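Local coordinates for protein cyclopenase asqI (Emericella nidulans, PDB 5YY3) that catalyses the zinc-dependent conversion of 4'-methoxycyclopenin into 4'-methoxyviridicatin, with loss of methyl isocyanate, in aspoquinolone biosynthesis, at residues I415-V429 with P572-I584. Sequence-based numbering, arbitrary orientation.
Sequences ITAHRAEVVLSNLVV and PFVAFCIATDDGI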
# COMPACT_ATOMS: atom_id res chain seq x y z
N ILE A 415 26.76 -35.23 -7.85
CA ILE A 415 25.36 -35.52 -7.53
C ILE A 415 25.03 -37.00 -7.74
O ILE A 415 24.02 -37.50 -7.23
CB ILE A 415 24.38 -34.64 -8.37
CG1 ILE A 415 23.05 -34.50 -7.64
CG2 ILE A 415 24.13 -35.23 -9.75
CD1 ILE A 415 23.20 -34.00 -6.23
N THR A 416 25.89 -37.71 -8.49
CA THR A 416 25.71 -39.14 -8.73
C THR A 416 26.46 -40.00 -7.71
O THR A 416 26.16 -41.18 -7.55
CB THR A 416 26.19 -39.55 -10.13
OG1 THR A 416 27.61 -39.42 -10.20
CG2 THR A 416 25.56 -38.70 -11.22
N ALA A 417 27.43 -39.41 -7.02
CA ALA A 417 28.36 -40.14 -6.14
C ALA A 417 27.72 -41.13 -5.16
O ALA A 417 28.33 -42.14 -4.82
CB ALA A 417 29.20 -39.14 -5.37
N HIS A 418 26.51 -40.86 -4.69
CA HIS A 418 25.88 -41.77 -3.74
C HIS A 418 24.46 -42.15 -4.18
O HIS A 418 23.57 -42.36 -3.35
CB HIS A 418 25.86 -41.16 -2.34
CG HIS A 418 27.21 -40.75 -1.84
ND1 HIS A 418 28.08 -41.63 -1.22
CD2 HIS A 418 27.85 -39.55 -1.85
CE1 HIS A 418 29.18 -40.99 -0.87
NE2 HIS A 418 29.07 -39.73 -1.25
N ARG A 419 24.25 -42.22 -5.50
CA ARG A 419 22.96 -42.61 -6.07
C ARG A 419 22.52 -44.01 -5.61
O ARG A 419 23.34 -44.93 -5.56
CB ARG A 419 23.01 -42.57 -7.61
CG ARG A 419 24.08 -43.50 -8.24
CD ARG A 419 23.71 -44.01 -9.64
NE ARG A 419 23.84 -43.01 -10.70
CZ ARG A 419 23.22 -43.06 -11.88
NH1 ARG A 419 22.39 -44.07 -12.17
NH2 ARG A 419 23.41 -42.09 -12.78
N ALA A 420 21.25 -44.19 -5.29
CA ALA A 420 20.71 -45.53 -5.11
C ALA A 420 20.40 -46.14 -6.47
O ALA A 420 20.01 -45.43 -7.40
CB ALA A 420 19.46 -45.51 -4.24
N GLU A 421 20.58 -47.45 -6.59
CA GLU A 421 20.31 -48.14 -7.85
C GLU A 421 18.81 -48.34 -7.99
O GLU A 421 18.25 -49.43 -7.76
CB GLU A 421 21.06 -49.47 -7.91
CG GLU A 421 22.48 -49.37 -8.49
CD GLU A 421 23.31 -50.60 -8.16
OE1 GLU A 421 23.71 -50.74 -6.99
OE2 GLU A 421 23.57 -51.44 -9.07
N VAL A 422 18.15 -47.27 -8.40
CA VAL A 422 16.71 -47.22 -8.37
C VAL A 422 16.24 -46.21 -9.40
O VAL A 422 16.99 -45.30 -9.78
CB VAL A 422 16.25 -46.87 -6.92
CG1 VAL A 422 15.38 -45.60 -6.87
CG2 VAL A 422 15.59 -48.05 -6.29
N VAL A 423 15.03 -46.38 -9.90
CA VAL A 423 14.45 -45.37 -10.78
C VAL A 423 13.28 -44.74 -10.06
O VAL A 423 12.35 -45.46 -9.67
CB VAL A 423 13.98 -45.96 -12.12
CG1 VAL A 423 13.16 -44.93 -12.90
CG2 VAL A 423 15.17 -46.45 -12.94
N LEU A 424 13.33 -43.42 -9.87
CA LEU A 424 12.22 -42.69 -9.28
C LEU A 424 11.32 -42.09 -10.35
O LEU A 424 11.79 -41.66 -11.40
CB LEU A 424 12.71 -41.55 -8.36
CG LEU A 424 13.43 -41.90 -7.05
CD1 LEU A 424 13.59 -40.67 -6.14
CD2 LEU A 424 12.70 -43.03 -6.33
N SER A 425 10.03 -42.03 -10.06
CA SER A 425 9.08 -41.39 -10.97
C SER A 425 7.83 -40.99 -10.21
O SER A 425 7.62 -41.44 -9.08
CB SER A 425 8.72 -42.30 -12.15
OG SER A 425 7.85 -43.34 -11.71
N ASN A 426 7.01 -40.15 -10.82
CA ASN A 426 5.68 -39.87 -10.31
C ASN A 426 5.64 -39.29 -8.91
O ASN A 426 4.86 -39.72 -8.06
CB ASN A 426 4.82 -41.15 -10.34
CG ASN A 426 4.37 -41.52 -11.75
OD1 ASN A 426 4.65 -42.61 -12.23
ND2 ASN A 426 3.68 -40.61 -12.39
N LEU A 427 6.47 -38.29 -8.65
CA LEU A 427 6.45 -37.62 -7.36
C LEU A 427 5.18 -36.78 -7.25
O LEU A 427 4.87 -36.00 -8.14
CB LEU A 427 7.70 -36.74 -7.19
CG LEU A 427 7.79 -35.93 -5.90
CD1 LEU A 427 7.77 -36.86 -4.70
CD2 LEU A 427 9.06 -35.07 -5.90
N VAL A 428 4.45 -36.95 -6.16
CA VAL A 428 3.26 -36.17 -5.93
C VAL A 428 3.23 -35.58 -4.49
O VAL A 428 3.63 -36.25 -3.53
CB VAL A 428 1.98 -37.02 -6.18
CG1 VAL A 428 0.74 -36.20 -5.96
CG2 VAL A 428 1.97 -37.59 -7.60
N VAL A 429 2.79 -34.33 -4.36
CA VAL A 429 2.42 -33.77 -3.05
C VAL A 429 0.90 -33.52 -3.06
O VAL A 429 0.40 -32.84 -3.96
CB VAL A 429 3.21 -32.45 -2.74
CG1 VAL A 429 2.93 -31.97 -1.32
CG2 VAL A 429 4.71 -32.67 -2.93
N PRO A 572 3.23 -21.36 -6.93
CA PRO A 572 3.94 -22.52 -7.48
C PRO A 572 5.23 -22.86 -6.74
O PRO A 572 6.07 -22.01 -6.49
CB PRO A 572 4.22 -22.10 -8.94
CG PRO A 572 4.14 -20.62 -8.95
CD PRO A 572 3.18 -20.22 -7.87
N PHE A 573 5.36 -24.14 -6.38
CA PHE A 573 6.58 -24.66 -5.77
C PHE A 573 7.07 -25.86 -6.57
O PHE A 573 6.34 -26.42 -7.38
CB PHE A 573 6.35 -25.07 -4.32
CG PHE A 573 6.30 -23.91 -3.36
CD1 PHE A 573 5.25 -23.00 -3.40
CD2 PHE A 573 7.29 -23.74 -2.40
CE1 PHE A 573 5.19 -21.93 -2.51
CE2 PHE A 573 7.24 -22.68 -1.51
CZ PHE A 573 6.17 -21.76 -1.57
N VAL A 574 8.31 -26.26 -6.35
CA VAL A 574 8.81 -27.48 -6.98
C VAL A 574 9.19 -28.48 -5.89
O VAL A 574 9.81 -28.11 -4.89
CB VAL A 574 10.03 -27.19 -7.88
CG1 VAL A 574 10.62 -28.50 -8.41
CG2 VAL A 574 9.63 -26.26 -9.02
N ALA A 575 8.79 -29.73 -6.08
CA ALA A 575 9.21 -30.80 -5.18
C ALA A 575 10.34 -31.58 -5.83
O ALA A 575 10.33 -31.80 -7.03
CB ALA A 575 8.06 -31.72 -4.86
N PHE A 576 11.31 -31.97 -5.01
CA PHE A 576 12.50 -32.65 -5.47
C PHE A 576 12.70 -33.88 -4.59
O PHE A 576 12.56 -33.81 -3.37
CB PHE A 576 13.71 -31.71 -5.39
CG PHE A 576 15.05 -32.40 -5.39
CD1 PHE A 576 15.61 -32.85 -4.20
CD2 PHE A 576 15.76 -32.57 -6.56
CE1 PHE A 576 16.84 -33.46 -4.18
CE2 PHE A 576 17.00 -33.19 -6.55
CZ PHE A 576 17.54 -33.63 -5.37
N CYS A 577 13.00 -35.01 -5.22
CA CYS A 577 13.24 -36.23 -4.48
C CYS A 577 14.46 -36.93 -5.07
O CYS A 577 14.54 -37.18 -6.28
CB CYS A 577 12.02 -37.16 -4.50
SG CYS A 577 12.18 -38.53 -3.29
N ILE A 578 15.42 -37.23 -4.21
CA ILE A 578 16.59 -37.98 -4.63
C ILE A 578 16.65 -39.29 -3.84
O ILE A 578 16.29 -39.33 -2.65
CB ILE A 578 17.90 -37.14 -4.46
CG1 ILE A 578 19.13 -37.94 -4.93
CG2 ILE A 578 18.09 -36.67 -3.03
CD1 ILE A 578 20.41 -37.10 -4.96
N ALA A 579 17.06 -40.37 -4.50
CA ALA A 579 17.27 -41.63 -3.79
C ALA A 579 18.76 -41.88 -3.60
O ALA A 579 19.53 -41.94 -4.57
CB ALA A 579 16.61 -42.80 -4.55
N THR A 580 19.19 -42.01 -2.35
CA THR A 580 20.59 -42.28 -2.11
C THR A 580 20.81 -43.66 -1.52
O THR A 580 19.95 -44.20 -0.82
CB THR A 580 21.23 -41.21 -1.17
OG1 THR A 580 20.54 -41.17 0.08
CG2 THR A 580 21.18 -39.84 -1.82
N ASP A 581 21.96 -44.24 -1.85
CA ASP A 581 22.50 -45.36 -1.10
C ASP A 581 23.43 -44.84 -0.02
O ASP A 581 24.48 -44.29 -0.32
CB ASP A 581 23.27 -46.32 -2.00
CG ASP A 581 23.85 -47.50 -1.24
OD1 ASP A 581 23.18 -48.01 -0.32
OD2 ASP A 581 24.99 -47.90 -1.56
N ASP A 582 23.05 -45.04 1.24
CA ASP A 582 23.81 -44.50 2.37
C ASP A 582 24.69 -45.53 3.08
O ASP A 582 25.29 -45.22 4.11
CB ASP A 582 22.85 -43.86 3.38
CG ASP A 582 22.16 -42.62 2.83
OD1 ASP A 582 22.71 -42.00 1.89
OD2 ASP A 582 21.07 -42.28 3.33
N GLY A 583 24.80 -46.74 2.52
CA GLY A 583 25.58 -47.81 3.15
C GLY A 583 24.93 -48.31 4.43
O GLY A 583 23.75 -48.06 4.66
N ILE A 584 25.70 -49.01 5.26
CA ILE A 584 25.17 -49.44 6.56
C ILE A 584 25.37 -48.33 7.58
O ILE A 584 26.49 -47.88 7.78
CB ILE A 584 25.84 -50.71 7.09
CG1 ILE A 584 25.57 -51.89 6.16
CG2 ILE A 584 25.36 -51.02 8.51
CD1 ILE A 584 26.71 -52.16 5.24
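Arg419 and Thr580 form a single beta bridge, fastened by two backbone hydrogen bonds: Ala420 N to Ala579 O (2.9 Å, N-H...O angle 168°) and Asp581 N to His418 O (2.9 Å). Thr580 CA brings a further C-H...O contact to the same His418 O. Beyond this bridge the inverse gamma turn centred on Glu421 leads into strand 422-429, whose axis comes within 8.0 Å of that of strand 572-580, their N-to-C directions 130° apart. Here side chains, not backbone bonds, fill the gap, as between the two layers of a beta sandwich; strand 572-580 lies in the immunoglobulin-like region of this hemocyanin-related fold, and strand 422-429 packs against it, away from the zinc-binding histidines. Ala579 CB meets both Ala420 CB and Val422 CG1, 3.9 and 3.8 Å away. Leu424 reaches across with CD1, which lies 3.8 Å from Cys577 SG and also touches Ala579 CB. Leu427, its CG anti to the backbone N (chi1 178°), sets CD2 between Ala575 CB (3.6 Å) and Cys577 CB; Val429 CG2 meets Ala575 CB as well. Next to the bridge, Thr580 OG1 donates to Asp582 OD1 from above the carboxylate plane, while Arg492 bonds to Thr580 OG1 and forms a salt bridge with Asp582 OD2.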